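Local atomic coordinates of alpha-1,2-mannosyltransferase (Ktr4), putative (Neosartorya fumigata, PDB entry 7BOP), a protein that is a putative mannosyltransferase of the GT-A clan, modelled here with guanosine-5'-diphosphate and manganese. Residues T233-P236 against E237-K240; A298-N301 against H302-A306. All coordinates share one frame; numbering follows the deposited sequence.

How the contacts relate
Contact 1 and contact 2 are each a local arrangement within one helix, and the two helices pack on each other. T233-K240 spans the N-cap residue T233 and the first turns of helix 234-244. A298-A306 forms the end of helix 294-306. Their centres lie about 10 Å apart. The polar tie between them is a probable hydrogen bond between T238 OG1 and Y299 OH, at 2.7 Å. Beside it L234 CD1 packs against L303 CD2 at 3.8 Å, and E237 CD lies 3.8 Å from A306 CB. None of these residues belongs to the guanosine-5'-diphosphate pocket or to the manganese site formed by E194 and H343.

Contact 1 (T233-P236 against E237-K240); sequences TLWP and ETKK
The carbonyl oxygen of L234 is gripped twice by T238. The T238 backbone N reaches L234 O at 2.9 Å, the regular helical bond. T238 OG1 donates to the same L234 O at 2.8 Å and comes from above the carbonyl plane, 42° out of it. The torsion of T238 explains this: OG1 lies opposite the carbonyl carbon (chi1 -59°), so it hangs back over the preceding turn. T238 OG1 is also bonded to Y299 of helix 294-306.

The methyl of T238 meets the W235 ring obliquely, with CG2 3.9 Å from CZ3. K239 covers one face of the same indole. Its CG stands over the five-membered ring in a CH-pi contact, 4.2 Å from the centroid. K239 CD comes within 3.4 Å of W235 NE1, and the two side chains cross at about a right angle.

T233 occupies the N-cap position, but its side chain makes no capping bond. T233 OG1 instead pairs with E312, and a water donates to both T233 OG1 and E237 OE2. K240 NZ forms a salt bridge with E237 OE1 at 3.2 Å, on the syn side of the carboxylate, and a weak bond to OE2. The E237 carboxylate thus has lysine and water as partners, which would probably favour its charged form at this first turn of the helix.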
ATOM      1  N   THR A 233      -2.395  16.964  11.888  1.00 29.30           N
ATOM      2  CA  THR A 233      -1.884  18.080  11.065  1.00 29.78           C
ATOM      3  C   THR A 233      -1.439  17.691   9.648  1.00 29.53           C
ATOM      4  O   THR A 233      -0.893  18.527   8.922  1.00 29.42           O
ATOM      5  CB  THR A 233      -0.739  18.861  11.758  1.00 30.24           C
ATOM      6  OG1 THR A 233       0.399  18.014  11.960  1.00 31.02           O
ATOM      7  CG2 THR A 233      -1.199  19.433  13.095  1.00 32.04           C
ATOM      8  N   LEU A 234      -1.693  16.449   9.236  1.00 29.96           N
ATOM      9  CA  LEU A 234      -1.266  15.992   7.906  1.00 29.87           C
ATOM     10  C   LEU A 234      -1.926  16.811   6.803  1.00 29.01           C
ATOM     11  O   LEU A 234      -1.240  17.320   5.917  1.00 29.07           O
ATOM     12  CB  LEU A 234      -1.553  14.496   7.715  1.00 29.88           C
ATOM     13  CG  LEU A 234      -1.164  13.873   6.371  1.00 30.15           C
ATOM     14  CD1 LEU A 234       0.292  14.179   6.021  1.00 30.53           C
ATOM     15  CD2 LEU A 234      -1.406  12.371   6.435  1.00 30.10           C
ATOM     16  N   TRP A 235      -3.243  16.971   6.871  1.00 28.84           N
ATOM     17  CA  TRP A 235      -3.956  17.747   5.854  1.00 29.82           C
ATOM     18  C   TRP A 235      -3.629  19.245   5.909  1.00 31.02           C
ATOM     19  O   TRP A 235      -3.401  19.863   4.853  1.00 31.19           O
ATOM     20  CB  TRP A 235      -5.464  17.491   5.896  1.00 29.51           C
ATOM     21  CG  TRP A 235      -6.198  18.057   4.716  1.00 29.88           C
ATOM     22  CD1 TRP A 235      -7.095  19.078   4.724  1.00 31.07           C
ATOM     23  CD2 TRP A 235      -6.074  17.648   3.354  1.00 30.92           C
ATOM     24  NE1 TRP A 235      -7.546  19.331   3.457  1.00 31.30           N
ATOM     25  CE2 TRP A 235      -6.931  18.470   2.592  1.00 31.39           C
ATOM     26  CE3 TRP A 235      -5.332  16.655   2.703  1.00 31.08           C
ATOM     27  CZ2 TRP A 235      -7.066  18.330   1.212  1.00 30.89           C
ATOM     28  CZ3 TRP A 235      -5.463  16.520   1.337  1.00 30.21           C
ATOM     29  CH2 TRP A 235      -6.323  17.352   0.603  1.00 31.81           C
ATOM     30  N   PRO A 236      -3.598  19.838   7.123  1.00 31.38           N
ATOM     31  CA  PRO A 236      -3.108  21.214   7.212  1.00 31.52           C
ATOM     32  C   PRO A 236      -1.722  21.414   6.572  1.00 31.41           C
ATOM     33  O   PRO A 236      -1.538  22.372   5.823  1.00 31.89           O
ATOM     34  CB  PRO A 236      -3.081  21.469   8.712  1.00 30.12           C
ATOM     35  CG  PRO A 236      -4.273  20.706   9.202  1.00 31.38           C
ATOM     36  CD  PRO A 236      -4.302  19.444   8.363  1.00 32.06           C
ATOM     37  N   GLU A 237      -0.786  20.506   6.835  1.00 31.97           N
ATOM     38  CA  GLU A 237       0.554  20.592   6.236  1.00 32.93           C
ATOM     39  C   GLU A 237       0.522  20.392   4.726  1.00 32.25           C
ATOM     40  O   GLU A 237       1.233  21.080   3.985  1.00 31.60           O
ATOM     41  CB  GLU A 237       1.523  19.605   6.888  1.00 33.36           C
ATOM     42  CG  GLU A 237       1.930  19.980   8.307  1.00 35.96           C
ATOM     43  CD  GLU A 237       2.745  21.267   8.406  1.00 40.51           C
ATOM     44  OE1 GLU A 237       3.223  21.782   7.357  1.00 40.77           O
ATOM     45  OE2 GLU A 237       2.919  21.761   9.545  1.00 42.50           O
ATOM     46  N   THR A 238      -0.325  19.476   4.267  1.00 31.71           N
ATOM     47  CA  THR A 238      -0.545  19.259   2.830  1.00 31.62           C
ATOM     48  C   THR A 238      -1.040  20.535   2.128  1.00 32.96           C
ATOM     49  O   THR A 238      -0.531  20.912   1.061  1.00 30.23           O
ATOM     50  CB  THR A 238      -1.528  18.084   2.610  1.00 31.03           C
ATOM     51  OG1 THR A 238      -0.982  16.889   3.202  1.00 30.06           O
ATOM     52  CG2 THR A 238      -1.814  17.854   1.123  1.00 31.97           C
ATOM     53  N   LYS A 239      -2.034  21.188   2.725  1.00 31.78           N
ATOM     54  CA  LYS A 239      -2.553  22.448   2.174  1.00 34.34           C
ATOM     55  C   LYS A 239      -1.493  23.557   2.105  1.00 33.53           C
ATOM     56  O   LYS A 239      -1.494  24.342   1.156  1.00 33.89           O
ATOM     57  CB  LYS A 239      -3.770  22.930   2.955  1.00 35.49           C
ATOM     58  CG  LYS A 239      -5.031  22.125   2.668  1.00 38.42           C
ATOM     59  CD  LYS A 239      -6.116  22.395   3.709  1.00 40.45           C
ATOM     60  CE  LYS A 239      -6.681  23.780   3.602  1.00 42.34           C
ATOM     61  NZ  LYS A 239      -7.732  24.018   4.613  1.00 41.95           N
ATOM     62  N   LYS A 240      -0.609  23.610   3.101  1.00 32.25           N
ATOM     63  CA  LYS A 240       0.532  24.531   3.087  1.00 35.03           C
ATOM     64  C   LYS A 240       1.461  24.248   1.901  1.00 34.89           C
ATOM     65  O   LYS A 240       1.850  25.162   1.167  1.00 32.77           O
ATOM     66  CB  LYS A 240       1.317  24.453   4.404  1.00 34.53           C
ATOM     67  CG  LYS A 240       0.565  25.044   5.598  1.00 34.52           C
ATOM     68  CD  LYS A 240       1.165  24.631   6.923  1.00 34.28           C
ATOM     69  CE  LYS A 240       2.554  25.205   7.141  1.00 34.24           C
ATOM     70  NZ  LYS A 240       3.133  24.789   8.452  1.00 35.43           N
TER
HETATM   71  O   HOH W   1       2.531  19.809  11.798  1.00 51.52           O

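Contact 2 (A298-N301 against H302-A306); sequences AYFN and HLDRA
L303 lies over one face of the Y299 ring. Its CD1 makes a CH-pi contact 3.9 Å from the ring centroid, offset toward the rim, and the closest side-chain atoms are L303 CD1 and Y299 CZ, 3.6 Å apart. L303 CD2 meets the CE1 side of the ring. The Y299 side chain starts opposite its backbone N (chi1 177°) and runs beside the carbonyl, which brings the ring under the leucine one turn on.

F300 and D304 form the next pair along the helix. They lie side by side and point the same way, with ring and carboxylate planes 29° apart. F300 CZ is 3.8 Å from D304 CG, and D304 CB stands over a ring face. The carboxylate has its own polar partners. OD1 forms a salt bridge with R172, and a water donates to both D304 OD2 and N301 OD1.

R305 bends at chi3 and folds back over N301. N301 O sits 3.5 Å above the guanidinium plane, near its rim, and R305 NH1 is 3.4 Å from N301 CB. At the guanidinium edge a water accepts from NH2 and donates to A298 O, which also takes the H302 backbone N at 2.9 Å.

Around this part of the helix, Y299 and L303 face helix 234-244 and helix 316-327. H302 sets its ring against F241 at about 60°. F300 packs on helix 165-177. Helix 294-306 thus packs against these three helices, while R305 stays exposed.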
ATOM      1  N   ALA A 298       8.894  16.172  -3.508  1.00 32.21           N
ATOM      2  CA  ALA A 298       8.845  17.475  -2.821  1.00 32.76           C
ATOM      3  C   ALA A 298       7.826  17.444  -1.672  1.00 32.07           C
ATOM      4  O   ALA A 298       8.086  17.983  -0.595  1.00 31.30           O
ATOM      5  CB  ALA A 298       8.510  18.594  -3.796  1.00 33.24           C
ATOM      6  N   TYR A 299       6.682  16.801  -1.910  1.00 32.05           N
ATOM      7  CA  TYR A 299       5.660  16.594  -0.877  1.00 31.03           C
ATOM      8  C   TYR A 299       6.231  15.811   0.293  1.00 30.83           C
ATOM      9  O   TYR A 299       6.088  16.227   1.452  1.00 30.20           O
ATOM     10  CB  TYR A 299       4.431  15.893  -1.469  1.00 30.76           C
ATOM     11  CG  TYR A 299       3.333  15.570  -0.475  1.00 30.96           C
ATOM     12  CD1 TYR A 299       2.731  16.579   0.278  1.00 32.14           C
ATOM     13  CD2 TYR A 299       2.871  14.259  -0.306  1.00 32.00           C
ATOM     14  CE1 TYR A 299       1.716  16.289   1.182  1.00 32.09           C
ATOM     15  CE2 TYR A 299       1.850  13.966   0.597  1.00 30.18           C
ATOM     16  CZ  TYR A 299       1.277  14.980   1.334  1.00 30.60           C
ATOM     17  OH  TYR A 299       0.262  14.701   2.235  1.00 31.09           O
ATOM     18  N   PHE A 300       6.917  14.702   0.008  1.00 31.13           N
ATOM     19  CA  PHE A 300       7.525  13.934   1.080  1.00 31.90           C
ATOM     20  C   PHE A 300       8.498  14.790   1.897  1.00 33.34           C
ATOM     21  O   PHE A 300       8.449  14.785   3.123  1.00 32.44           O
ATOM     22  CB  PHE A 300       8.249  12.668   0.603  1.00 32.25           C
ATOM     23  CG  PHE A 300       9.135  12.099   1.661  1.00 31.87           C
ATOM     24  CD1 PHE A 300       8.581  11.443   2.752  1.00 33.22           C
ATOM     25  CD2 PHE A 300      10.508  12.332   1.643  1.00 33.38           C
ATOM     26  CE1 PHE A 300       9.383  10.964   3.778  1.00 33.11           C
ATOM     27  CE2 PHE A 300      11.319  11.854   2.669  1.00 33.70           C
ATOM     28  CZ  PHE A 300      10.753  11.170   3.738  1.00 34.01           C
ATOM     29  N   ASN A 301       9.391  15.512   1.217  1.00 33.54           N
ATOM     30  CA  ASN A 301      10.381  16.323   1.925  1.00 34.03           C
ATOM     31  C   ASN A 301       9.748  17.410   2.777  1.00 32.32           C
ATOM     32  O   ASN A 301      10.232  17.673   3.873  1.00 32.53           O
ATOM     33  CB  ASN A 301      11.416  16.918   0.971  1.00 35.50           C
ATOM     34  CG  ASN A 301      12.364  15.870   0.432  1.00 36.97           C
ATOM     35  OD1 ASN A 301      12.829  15.004   1.170  1.00 38.45           O
ATOM     36  ND2 ASN A 301      12.659  15.944  -0.852  1.00 39.47           N
ATOM     37  N   HIS A 302       8.675  18.021   2.281  1.00 31.75           N
ATOM     38  CA  HIS A 302       7.891  18.960   3.078  1.00 32.84           C
ATOM     39  C   HIS A 302       7.380  18.312   4.378  1.00 32.14           C
ATOM     40  O   HIS A 302       7.554  18.857   5.479  1.00 31.44           O
ATOM     41  CB  HIS A 302       6.709  19.478   2.263  1.00 34.61           C
ATOM     42  CG  HIS A 302       5.839  20.431   3.014  1.00 36.76           C
ATOM     43  ND1 HIS A 302       4.806  20.016   3.828  1.00 39.50           N
ATOM     44  CD2 HIS A 302       5.865  21.778   3.097  1.00 37.00           C
ATOM     45  CE1 HIS A 302       4.233  21.070   4.378  1.00 38.06           C
ATOM     46  NE2 HIS A 302       4.851  22.154   3.946  1.00 40.22           N
ATOM     47  N   LEU A 303       6.764  17.143   4.249  1.00 31.11           N
ATOM     48  CA  LEU A 303       6.264  16.403   5.422  1.00 31.50           C
ATOM     49  C   LEU A 303       7.401  16.010   6.369  1.00 32.02           C
ATOM     50  O   LEU A 303       7.261  16.058   7.600  1.00 31.96           O
ATOM     51  CB  LEU A 303       5.503  15.155   4.980  1.00 31.00           C
ATOM     52  CG  LEU A 303       4.228  15.348   4.158  1.00 30.85           C
ATOM     53  CD1 LEU A 303       3.638  13.966   3.889  1.00 30.45           C
ATOM     54  CD2 LEU A 303       3.198  16.264   4.829  1.00 31.76           C
ATOM     55  N   ASP A 304       8.536  15.639   5.783  1.00 32.16           N
ATOM     56  CA  ASP A 304       9.722  15.241   6.554  1.00 33.72           C
ATOM     57  C   ASP A 304      10.238  16.387   7.443  1.00 34.11           C
ATOM     58  O   ASP A 304      10.568  16.177   8.616  1.00 32.78           O
ATOM     59  CB  ASP A 304      10.835  14.770   5.594  1.00 34.11           C
ATOM     60  CG  ASP A 304      11.792  13.774   6.230  1.00 35.61           C
ATOM     61  OD1 ASP A 304      11.411  13.087   7.193  1.00 34.89           O
ATOM     62  OD2 ASP A 304      12.943  13.651   5.755  1.00 36.01           O
ATOM     63  N   ARG A 305      10.291  17.588   6.870  1.00 34.86           N
ATOM     64  CA  ARG A 305      10.682  18.794   7.604  1.00 37.47           C
ATOM     65  C   ARG A 305       9.621  19.258   8.615  1.00 36.43           C
ATOM     66  O   ARG A 305       9.970  19.848   9.635  1.00 35.64           O
ATOM     67  CB  ARG A 305      11.028  19.929   6.631  1.00 39.54           C
ATOM     68  CG  ARG A 305      12.231  19.613   5.746  1.00 44.92           C
ATOM     69  CD  ARG A 305      12.637  20.792   4.870  1.00 51.17           C
ATOM     70  NE  ARG A 305      11.581  21.269   3.952  1.00 56.97           N
ATOM     71  CZ  ARG A 305      11.422  20.916   2.662  1.00 56.84           C
ATOM     72  NH1 ARG A 305      12.241  20.054   2.051  1.00 60.44           N
ATOM     73  NH2 ARG A 305      10.417  21.433   1.967  1.00 54.50           N
ATOM     74  N   ALA A 306       8.342  19.006   8.333  1.00 34.38           N
ATOM     75  CA  ALA A 306       7.258  19.340   9.267  1.00 35.85           C
ATOM     76  C   ALA A 306       7.290  18.519  10.554  1.00 34.92           C
ATOM     77  O   ALA A 306       6.794  18.982  11.565  1.00 36.32           O
ATOM     78  CB  ALA A 306       5.893  19.207   8.598  1.00 36.16           C
TER
HETATM   79  O   HOH W   2       9.750  20.121  -0.539  1.00 39.80           O
HETATM   80  O   HOH W   3      13.753  15.167   3.764  1.00 41.14           O